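Local coordinates for protein lantibiotic dehydratase (Microbispora corallina, PDB 5EHK) that is a tRNA-dependent lantibiotic dehydratase of NAI-107 biosynthesis, probably using glutamyl-tRNA to glutamylate and then dehydrate hydroxyl side chains of the precursor peptide, at residues P690-D695 with D715-E720; V727-M732 with L736-D741; V747-E752 with P757-Q762. All blocks are in the same frame, centred on the assembly; numbering follows the deposited sequence.

Interaction 1 of 3, residues P690-D695 with D715-E720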
loop_
_atom_site.group_PDB
_atom_site.type_symbol
_atom_site.label_atom_id
_atom_site.label_comp_id
_atom_site.label_asym_id
_atom_site.label_seq_id
_atom_site.Cartn_x
_atom_site.Cartn_y
_atom_site.Cartn_z
ATOM N N PRO A 690 -4.751 -14.378 -30.025
ATOM C CA PRO A 690 -5.840 -13.398 -30.001
ATOM C C PRO A 690 -6.874 -13.772 -28.951
ATOM O O PRO A 690 -6.981 -14.939 -28.575
ATOM C CB PRO A 690 -6.426 -13.472 -31.423
ATOM C CG PRO A 690 -5.344 -14.064 -32.244
ATOM C CD PRO A 690 -4.667 -15.051 -31.330
ATOM N N LEU A 691 -7.628 -12.773 -28.505
ATOM C CA LEU A 691 -8.342 -12.833 -27.236
ATOM C C LEU A 691 -9.732 -12.181 -27.191
ATOM O O LEU A 691 -9.866 -10.983 -27.421
ATOM C CB LEU A 691 -7.470 -12.112 -26.242
ATOM C CG LEU A 691 -7.075 -12.986 -25.092
ATOM C CD1 LEU A 691 -5.990 -12.236 -24.322
ATOM C CD2 LEU A 691 -8.347 -13.211 -24.288
ATOM N N TRP A 692 -10.756 -12.952 -26.844
ATOM C CA TRP A 692 -12.115 -12.402 -26.723
ATOM C C TRP A 692 -12.679 -12.549 -25.311
ATOM O O TRP A 692 -12.805 -13.666 -24.809
ATOM C CB TRP A 692 -13.077 -13.101 -27.701
ATOM C CG TRP A 692 -12.903 -12.692 -29.120
ATOM C CD1 TRP A 692 -13.501 -11.645 -29.739
ATOM C CD2 TRP A 692 -12.075 -13.325 -30.103
ATOM N NE1 TRP A 692 -13.094 -11.572 -31.046
ATOM C CE2 TRP A 692 -12.216 -12.594 -31.295
ATOM C CE3 TRP A 692 -11.227 -14.432 -30.088
ATOM C CZ2 TRP A 692 -11.542 -12.935 -32.465
ATOM C CZ3 TRP A 692 -10.557 -14.763 -31.237
ATOM C CH2 TRP A 692 -10.718 -14.016 -32.415
ATOM N N ARG A 693 -13.041 -11.445 -24.665
ATOM C CA ARG A 693 -13.712 -11.569 -23.371
ATOM C C ARG A 693 -15.129 -12.020 -23.627
ATOM O O ARG A 693 -15.625 -11.860 -24.728
ATOM C CB ARG A 693 -13.729 -10.264 -22.591
ATOM C CG ARG A 693 -12.366 -9.643 -22.329
ATOM C CD ARG A 693 -12.491 -8.471 -21.349
ATOM N NE ARG A 693 -13.192 -8.853 -20.128
ATOM C CZ ARG A 693 -12.654 -8.754 -18.923
ATOM N NH1 ARG A 693 -11.433 -8.257 -18.788
ATOM N NH2 ARG A 693 -13.340 -9.133 -17.864
ATOM N N MET A 694 -15.772 -12.613 -22.627
ATOM C CA MET A 694 -17.146 -13.083 -22.796
ATOM C C MET A 694 -18.149 -12.507 -21.780
ATOM O O MET A 694 -19.136 -13.176 -21.467
ATOM C CB MET A 694 -17.196 -14.610 -22.741
ATOM C CG MET A 694 -16.266 -15.300 -23.704
ATOM S SD MET A 694 -16.531 -17.087 -23.711
ATOM C CE MET A 694 -16.780 -17.324 -21.978
ATOM N N ASP A 695 -17.895 -11.295 -21.270
ATOM C CA ASP A 695 -18.761 -10.642 -20.269
ATOM C C ASP A 695 -20.235 -10.537 -20.735
ATOM O O ASP A 695 -21.169 -10.943 -20.034
ATOM C CB ASP A 695 -18.257 -9.232 -19.960
ATOM C CG ASP A 695 -16.763 -9.178 -19.679
ATOM O OD1 ASP A 695 -15.970 -9.230 -20.643
ATOM O OD2 ASP A 695 -16.376 -9.066 -18.500
ATOM N N ASP A 715 -24.581 -15.698 -31.535
ATOM C CA ASP A 715 -24.438 -15.243 -32.913
ATOM C C ASP A 715 -24.266 -13.736 -32.948
ATOM O O ASP A 715 -23.514 -13.194 -33.771
ATOM C CB ASP A 715 -25.703 -15.602 -33.692
ATOM C CG ASP A 715 -25.785 -17.081 -34.032
ATOM O OD1 ASP A 715 -24.731 -17.705 -34.306
ATOM O OD2 ASP A 715 -26.912 -17.622 -34.006
ATOM N N ARG A 716 -24.978 -13.065 -32.049
ATOM C CA ARG A 716 -24.874 -11.621 -31.883
ATOM C C ARG A 716 -23.461 -11.261 -31.433
ATOM O O ARG A 716 -22.808 -10.422 -32.050
ATOM C CB ARG A 716 -25.967 -11.108 -30.925
ATOM C CG ARG A 716 -26.128 -9.596 -30.843
ATOM C CD ARG A 716 -27.558 -9.217 -30.432
ATOM N NE ARG A 716 -27.983 -9.824 -29.167
ATOM C CZ ARG A 716 -28.896 -10.791 -29.060
ATOM N NH1 ARG A 716 -29.493 -11.285 -30.139
ATOM N NH2 ARG A 716 -29.214 -11.275 -27.869
ATOM N N TRP A 717 -23.002 -11.904 -30.357
ATOM C CA TRP A 717 -21.631 -11.753 -29.871
ATOM C C TRP A 717 -20.612 -12.176 -30.919
ATOM O O TRP A 717 -19.624 -11.487 -31.145
ATOM C CB TRP A 717 -21.409 -12.561 -28.594
ATOM C CG TRP A 717 -19.961 -12.577 -28.105
ATOM C CD1 TRP A 717 -19.291 -11.559 -27.485
ATOM C CD2 TRP A 717 -19.037 -13.677 -28.175
ATOM N NE1 TRP A 717 -18.007 -11.952 -27.177
ATOM C CE2 TRP A 717 -17.828 -13.245 -27.588
ATOM C CE3 TRP A 717 -19.114 -14.980 -28.676
ATOM C CZ2 TRP A 717 -16.711 -14.070 -27.490
ATOM C CZ3 TRP A 717 -18.008 -15.795 -28.581
ATOM C CH2 TRP A 717 -16.820 -15.340 -27.989
ATOM N N ARG A 718 -20.844 -13.329 -31.533
ATOM C CA ARG A 718 -19.923 -13.865 -32.524
ATOM C C ARG A 718 -19.700 -12.904 -33.686
ATOM O O ARG A 718 -18.574 -12.714 -34.140
ATOM C CB ARG A 718 -20.412 -15.217 -33.032
ATOM C CG ARG A 718 -19.332 -16.275 -33.023
ATOM C CD ARG A 718 -19.901 -17.694 -33.030
ATOM N NE ARG A 718 -20.442 -18.105 -34.325
ATOM C CZ ARG A 718 -19.717 -18.237 -35.432
ATOM N NH1 ARG A 718 -18.419 -17.962 -35.416
ATOM N NH2 ARG A 718 -20.290 -18.629 -36.564
ATOM N N ALA A 719 -20.770 -12.276 -34.153
ATOM C CA ALA A 719 -20.667 -11.391 -35.306
ATOM C C ALA A 719 -20.241 -9.964 -34.916
ATOM O O ALA A 719 -19.727 -9.218 -35.742
ATOM C CB ALA A 719 -21.976 -11.374 -36.061
ATOM N N GLU A 720 -20.432 -9.601 -33.652
ATOM C CA GLU A 720 -20.118 -8.259 -33.179
ATOM C C GLU A 720 -18.619 -8.003 -32.981
ATOM O O GLU A 720 -18.167 -6.843 -32.996
ATOM C CB GLU A 720 -20.846 -7.982 -31.868
ATOM C CG GLU A 720 -20.627 -6.577 -31.327
ATOM C CD GLU A 720 -21.201 -6.428 -29.941
ATOM O OE1 GLU A 720 -21.938 -7.359 -29.538
ATOM O OE2 GLU A 720 -20.891 -5.416 -29.254
#

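Interaction 2 of 3, residues V727-M732 with L736-D741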
loop_
_atom_site.group_PDB
_atom_site.type_symbol
_atom_site.label_atom_id
_atom_site.label_comp_id
_atom_site.label_asym_id
_atom_site.label_seq_id
_atom_site.Cartn_x
_atom_site.Cartn_y
_atom_site.Cartn_z
ATOM N N VAL A 727 -13.072 -21.860 -31.353
ATOM C CA VAL A 727 -12.373 -21.116 -30.325
ATOM C C VAL A 727 -11.793 -22.079 -29.307
ATOM O O VAL A 727 -12.257 -23.205 -29.158
ATOM C CB VAL A 727 -13.282 -20.084 -29.618
ATOM C CG1 VAL A 727 -13.705 -18.986 -30.590
ATOM C CG2 VAL A 727 -14.489 -20.761 -29.034
ATOM N N LEU A 728 -10.740 -21.631 -28.641
ATOM C CA LEU A 728 -10.246 -22.298 -27.456
ATOM C C LEU A 728 -10.841 -21.532 -26.278
ATOM O O LEU A 728 -10.664 -20.305 -26.170
ATOM C CB LEU A 728 -8.724 -22.222 -27.423
ATOM C CG LEU A 728 -7.943 -23.126 -26.463
ATOM C CD1 LEU A 728 -8.226 -24.612 -26.709
ATOM C CD2 LEU A 728 -6.451 -22.832 -26.565
ATOM N N ALA A 729 -11.587 -22.239 -25.430
ATOM C CA ALA A 729 -12.145 -21.649 -24.209
ATOM C C ALA A 729 -11.162 -21.859 -23.062
ATOM O O ALA A 729 -10.930 -22.995 -22.638
ATOM C CB ALA A 729 -13.505 -22.250 -23.880
ATOM N N VAL A 730 -10.558 -20.769 -22.601
ATOM C CA VAL A 730 -9.464 -20.837 -21.634
ATOM C C VAL A 730 -9.802 -20.293 -20.245
ATOM O O VAL A 730 -10.292 -19.174 -20.103
ATOM C CB VAL A 730 -8.206 -20.076 -22.153
ATOM C CG1 VAL A 730 -7.057 -20.179 -21.148
ATOM C CG2 VAL A 730 -7.764 -20.619 -23.507
ATOM N N SER A 731 -9.524 -21.091 -19.224
ATOM C CA SER A 731 -9.431 -20.579 -17.862
ATOM C C SER A 731 -8.154 -21.103 -17.204
ATOM O O SER A 731 -7.231 -21.539 -17.889
ATOM C CB SER A 731 -10.643 -20.966 -17.036
ATOM O OG SER A 731 -10.252 -21.775 -15.944
ATOM N N MET A 732 -8.095 -21.060 -15.878
ATOM C CA MET A 732 -6.940 -21.599 -15.180
ATOM C C MET A 732 -6.976 -23.113 -15.293
ATOM O O MET A 732 -5.952 -23.756 -15.516
ATOM C CB MET A 732 -6.945 -21.177 -13.716
ATOM C CG MET A 732 -5.781 -21.733 -12.895
ATOM S SD MET A 732 -5.908 -21.346 -11.131
ATOM C CE MET A 732 -7.427 -22.213 -10.714
ATOM N N LEU A 736 -10.239 -25.535 -23.720
ATOM C CA LEU A 736 -11.413 -26.205 -24.271
ATOM C C LEU A 736 -11.669 -25.863 -25.742
ATOM O O LEU A 736 -12.148 -24.774 -26.069
ATOM C CB LEU A 736 -12.634 -25.929 -23.406
ATOM C CG LEU A 736 -13.650 -27.065 -23.341
ATOM C CD1 LEU A 736 -12.938 -28.387 -23.115
ATOM C CD2 LEU A 736 -14.690 -26.809 -22.245
ATOM N N LEU A 737 -11.315 -26.803 -26.623
ATOM C CA LEU A 737 -11.495 -26.644 -28.065
ATOM C C LEU A 737 -12.956 -26.835 -28.395
ATOM O O LEU A 737 -13.489 -27.941 -28.286
ATOM C CB LEU A 737 -10.690 -27.709 -28.817
ATOM C CG LEU A 737 -10.041 -27.359 -30.161
ATOM C CD1 LEU A 737 -10.799 -26.250 -30.860
ATOM C CD2 LEU A 737 -8.594 -26.965 -29.968
ATOM N N LEU A 738 -13.602 -25.759 -28.822
ATOM C CA LEU A 738 -15.033 -25.821 -29.092
ATOM C C LEU A 738 -15.315 -25.416 -30.529
ATOM O O LEU A 738 -14.769 -24.431 -31.028
ATOM C CB LEU A 738 -15.843 -24.925 -28.141
ATOM C CG LEU A 738 -15.811 -25.145 -26.627
ATOM C CD1 LEU A 738 -16.574 -24.017 -25.961
ATOM C CD2 LEU A 738 -16.357 -26.515 -26.218
ATOM N N ASP A 739 -16.153 -26.202 -31.195
ATOM C CA ASP A 739 -16.717 -25.795 -32.469
ATOM C C ASP A 739 -18.079 -25.126 -32.233
ATOM O O ASP A 739 -19.045 -25.801 -31.848
ATOM C CB ASP A 739 -16.837 -27.018 -33.380
ATOM C CG ASP A 739 -17.026 -26.645 -34.835
ATOM O OD1 ASP A 739 -17.862 -25.761 -35.130
ATOM O OD2 ASP A 739 -16.298 -27.200 -35.687
ATOM N N LEU A 740 -18.168 -23.818 -32.508
ATOM C CA LEU A 740 -19.382 -23.068 -32.175
ATOM C C LEU A 740 -20.503 -23.228 -33.197
ATOM O O LEU A 740 -21.566 -22.609 -33.063
ATOM C CB LEU A 740 -19.096 -21.581 -31.952
ATOM C CG LEU A 740 -18.234 -21.235 -30.739
ATOM C CD1 LEU A 740 -18.292 -19.741 -30.414
ATOM C CD2 LEU A 740 -18.608 -22.096 -29.546
ATOM N N ASP A 741 -20.264 -24.061 -34.205
ATOM C CA ASP A 741 -21.301 -24.426 -35.163
ATOM C C ASP A 741 -22.061 -25.597 -34.552
ATOM O O ASP A 741 -23.284 -25.706 -34.669
ATOM C CB ASP A 741 -20.669 -24.833 -36.507
ATOM C CG ASP A 741 -21.504 -24.400 -37.736
ATOM O OD1 ASP A 741 -22.761 -24.398 -37.671
ATOM O OD2 ASP A 741 -20.883 -24.067 -38.776
#

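Interaction 3 of 3, residues V747-E752 with P757-Q762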
loop_
_atom_site.group_PDB
_atom_site.type_symbol
_atom_site.label_atom_id
_atom_site.label_comp_id
_atom_site.label_asym_id
_atom_site.label_seq_id
_atom_site.Cartn_x
_atom_site.Cartn_y
_atom_site.Cartn_z
ATOM N N VAL A 747 -23.870 -25.567 -26.146
ATOM C CA VAL A 747 -24.476 -25.643 -24.821
ATOM C C VAL A 747 -23.400 -25.907 -23.796
ATOM O O VAL A 747 -23.534 -25.550 -22.642
ATOM C CB VAL A 747 -25.572 -26.731 -24.711
ATOM C CG1 VAL A 747 -26.442 -26.758 -25.968
ATOM C CG2 VAL A 747 -24.963 -28.100 -24.433
ATOM N N LEU A 748 -22.320 -26.538 -24.233
ATOM C CA LEU A 748 -21.195 -26.796 -23.360
ATOM C C LEU A 748 -20.544 -25.479 -22.954
ATOM O O LEU A 748 -20.090 -25.322 -21.815
ATOM C CB LEU A 748 -20.190 -27.720 -24.043
ATOM C CG LEU A 748 -19.081 -28.229 -23.120
ATOM C CD1 LEU A 748 -19.627 -29.191 -22.079
ATOM C CD2 LEU A 748 -17.998 -28.892 -23.944
ATOM N N LEU A 749 -20.505 -24.539 -23.898
ATOM C CA LEU A 749 -19.949 -23.218 -23.652
ATOM C C LEU A 749 -20.824 -22.461 -22.670
ATOM O O LEU A 749 -20.330 -21.645 -21.895
ATOM C CB LEU A 749 -19.808 -22.417 -24.949
ATOM C CG LEU A 749 -19.380 -20.948 -24.803
ATOM C CD1 LEU A 749 -17.915 -20.854 -24.489
ATOM C CD2 LEU A 749 -19.709 -20.113 -26.034
ATOM N N ARG A 750 -22.122 -22.731 -22.689
ATOM C CA ARG A 750 -23.020 -22.024 -21.788
ATOM C C ARG A 750 -22.816 -22.514 -20.364
ATOM O O ARG A 750 -22.708 -21.717 -19.436
ATOM C CB ARG A 750 -24.477 -22.191 -22.214
ATOM C CG ARG A 750 -25.482 -21.384 -21.390
ATOM C CD ARG A 750 -26.877 -21.604 -21.953
ATOM N NE ARG A 750 -27.928 -20.886 -21.238
ATOM C CZ ARG A 750 -29.192 -20.848 -21.647
ATOM N NH1 ARG A 750 -29.546 -21.497 -22.748
ATOM N NH2 ARG A 750 -30.102 -20.176 -20.957
ATOM N N ASP A 751 -22.759 -23.830 -20.199
ATOM C CA ASP A 751 -22.564 -24.435 -18.891
ATOM C C ASP A 751 -21.214 -24.024 -18.329
ATOM O O ASP A 751 -21.085 -23.717 -17.141
ATOM C CB ASP A 751 -22.620 -25.957 -19.007
ATOM C CG ASP A 751 -22.725 -26.644 -17.658
ATOM O OD1 ASP A 751 -23.315 -26.057 -16.723
ATOM O OD2 ASP A 751 -22.203 -27.772 -17.527
ATOM N N GLU A 752 -20.207 -24.018 -19.196
ATOM C CA GLU A 752 -18.854 -23.667 -18.784
ATOM C C GLU A 752 -18.753 -22.205 -18.356
ATOM O O GLU A 752 -17.951 -21.866 -17.485
ATOM C CB GLU A 752 -17.842 -23.989 -19.890
ATOM C CG GLU A 752 -16.391 -23.816 -19.475
ATOM C CD GLU A 752 -15.925 -24.850 -18.452
ATOM O OE1 GLU A 752 -16.318 -26.035 -18.543
ATOM O OE2 GLU A 752 -15.162 -24.468 -17.541
ATOM N N PRO A 757 -16.956 -17.828 -14.807
ATOM C CA PRO A 757 -17.297 -16.463 -15.245
ATOM C C PRO A 757 -16.187 -15.662 -15.929
ATOM O O PRO A 757 -16.492 -14.818 -16.768
ATOM C CB PRO A 757 -17.664 -15.759 -13.934
ATOM C CG PRO A 757 -16.988 -16.548 -12.884
ATOM C CD PRO A 757 -17.067 -17.967 -13.349
ATOM N N GLU A 758 -14.932 -15.892 -15.579
ATOM C CA GLU A 758 -13.857 -15.108 -16.177
ATOM C C GLU A 758 -13.266 -15.798 -17.420
ATOM O O GLU A 758 -12.151 -15.494 -17.839
ATOM C CB GLU A 758 -12.773 -14.799 -15.134
ATOM C CG GLU A 758 -11.891 -15.992 -14.755
ATOM C CD GLU A 758 -12.655 -17.120 -14.074
ATOM O OE1 GLU A 758 -13.844 -16.929 -13.718
ATOM O OE2 GLU A 758 -12.063 -18.211 -13.907
ATOM N N LEU A 759 -14.042 -16.695 -18.023
ATOM C CA LEU A 759 -13.602 -17.479 -19.181
ATOM C C LEU A 759 -13.326 -16.582 -20.381
ATOM O O LEU A 759 -13.935 -15.524 -20.538
ATOM C CB LEU A 759 -14.664 -18.527 -19.537
ATOM C CG LEU A 759 -14.504 -19.599 -20.625
ATOM C CD1 LEU A 759 -13.302 -20.476 -20.405
ATOM C CD2 LEU A 759 -15.773 -20.452 -20.678
ATOM N N ILE A 760 -12.380 -16.995 -21.215
ATOM C CA ILE A 760 -12.092 -16.256 -22.432
ATOM C C ILE A 760 -12.106 -17.174 -23.653
ATOM O O ILE A 760 -12.290 -18.387 -23.534
ATOM C CB ILE A 760 -10.735 -15.563 -22.359
ATOM C CG1 ILE A 760 -9.629 -16.602 -22.193
ATOM C CG2 ILE A 760 -10.747 -14.552 -21.254
ATOM C CD1 ILE A 760 -8.241 -16.050 -22.364
ATOM N N ALA A 761 -11.951 -16.576 -24.831
ATOM C CA ALA A 761 -11.901 -17.339 -26.067
ATOM C C ALA A 761 -10.636 -17.011 -26.837
ATOM O O ALA A 761 -10.375 -15.844 -27.143
ATOM C CB ALA A 761 -13.112 -17.051 -26.902
ATOM N N GLN A 762 -9.855 -18.041 -27.157
ATOM C CA GLN A 762 -8.682 -17.843 -27.996
ATOM C C GLN A 762 -8.904 -18.369 -29.417
ATOM O O GLN A 762 -9.536 -19.421 -29.640
ATOM C CB GLN A 762 -7.465 -18.523 -27.387
ATOM C CG GLN A 762 -6.611 -17.638 -26.492
ATOM C CD GLN A 762 -5.455 -18.411 -25.850
ATOM O OE1 GLN A 762 -4.968 -19.415 -26.395
ATOM N NE2 GLN A 762 -5.041 -17.967 -24.664
#

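Interaction 1 of 3, residues P690-D695 with D715-E720
OD2 of D695 is gripped by two arginines, R698 and R693; the backbone oxygen of R693 is what meets W717 across the contact. R693 holds the D695 carboxylate side-on, as a two-bond salt bridge at the end region of strand 685-693. R693 NE lies 2.9 Å from D695 OD1, and R693 NH2 lies 3.1 Å from D695 OD2. Both oxygens use their syn lone pairs.

Against this part of the strand packs helix 707-721, by way of the large W717 side chain. Its CG is trans to the backbone N (chi1 174°), which carries the indole out from the helix to the strand. W717 NE1 gives a weak, bent hydrogen bond to the backbone oxygen R693 O, at 3.4 Å. That oxygen sits at the indole edge, near the ring plane. The CZ2 corner of W717 touches W692 CB at 3.8 Å.

W692 also gives its ring N-H to the backbone oxygen of W721. A460 of the second subunit packs on R693 and D695. M694 makes an oblique Met-aromatic contact: its SD lies 5.3 Å from the centre of the W717 six-membered ring, and its CG is 4.0 Å from W717 CZ2.

Interaction 2 of 3, residues V727-M732 with L736-D741
The strands V727-V730 and L736-D739 are strongly twisted against each other. Their directions make an angle of 140°, well short of straight antiparallel. They are the two arms of a beta hairpin and come within 4.5 Å at their axes.

V727 and L738 form a regular hydrogen-bonded pair. V727 N reaches L738 O at 3.1 Å, and L738 N returns to V727 O at 2.9 Å. Toward the turn the pairing is less even. A729 N bonds to L736 O, while the return bond from L736 N to A729 O is weak, and the pair is loose.

V727, A729, L736 and L738 put their side chains on one face, and L740 joins them from beyond the strand. A729 is small, and its CB meets L736 CB at 3.8 Å and L738 CD1 at 4.1 Å. V727 and L740 meet at about a right angle, with V727 CG2 4.1 Å from L740 CG. L740 has its CG beside the backbone N (chi1 -66°), and this brings the branch point to the valine methyl. L728 and L737 meet on the reverse face, where L728 CD1 lies 4.0 Å from L737 CD2.

At the end of the second strand, D739 OD1 accepts the backbone N-H of D741 with its anti lone pair. This is an Asx turn. R725 also forms a salt bridge with that oxygen.

Strand 726-730 pairs on its other side with strand 760-763, so the hairpin continues the antiparallel run through strand 760-763. Helix 119-138, through R131 and I134, and helix 743-755, through L748, L749 and E752, pack against L736 and L738.

Interaction 3 of 3, residues V747-E752 with P757-Q762
E752 and L759 both carry CG trans to the backbone N, with chi1 of -173° and -175°. The first torsion thus extends each side chain from its backbone. E752 then bends at chi2 (69°). The bend turns the carboxylate aside and leaves the methylene groups for the leucine. The two side chains cross at about a right angle.

This is plain helix-to-loop packing. The chain turns here: helix 743-755 ends and strand 760-763 soon begins. L759 is the last residue before that strand, and its CB points toward the helix. One methyl does most of the touching. L759 CD2 lies 3.6 Å from E752 CG and 4.2 Å from E752 CB. The same methyl is 4.1 Å from the backbone oxygen E752 O. One turn earlier in the helix, L749 CD1 approaches L759 CD2 at 4.4 Å. L749 and E752 thus present neighbouring positions on the same side of the helix. The helix itself is regular here, with E752 N bonded to L748 O at 2.9 Å.

The contact is small. It buries 127 Å² in all, and L759 supplies about half of this. All three touching residues are buried. The link between the segments is apolar, although E752 ends in a carboxylate.

That carboxylate is tied elsewhere: OE1 forms a salt bridge with R131 of helix 119-138, while OE2 meets R755 and T756 at the end of its own helix. L749 also packs on W710 and L714 of helix 707-721. L759 rests on A729 of strand 726-730 and on M694 of the segment that follows strand 685-693, so the contact joins helix 743-755 to the sheet between two other helices.

In the fold
The three contacts follow one another along the chain, and none nests in or crosses another. Interaction 1 closes a loop with 19 residues between its segments, from strand 685-693 to helix 707-721. The chain then makes the hairpin of interaction 2, with three residues between its segments. Interaction 3 closes the short turn from helix 743-755 into strand 760-763. Strand 760-763 lies between strands 685-693 and 726-730. W692 N probably bonds to A761 O on one side, and V730 N to I760 O on the other. The sheet order is therefore 685-693, 760-763, 726-730, 735-739, all antiparallel to their neighbours. Interactions 1 and 2 touch directly where R718 CD packs on L740 CD1.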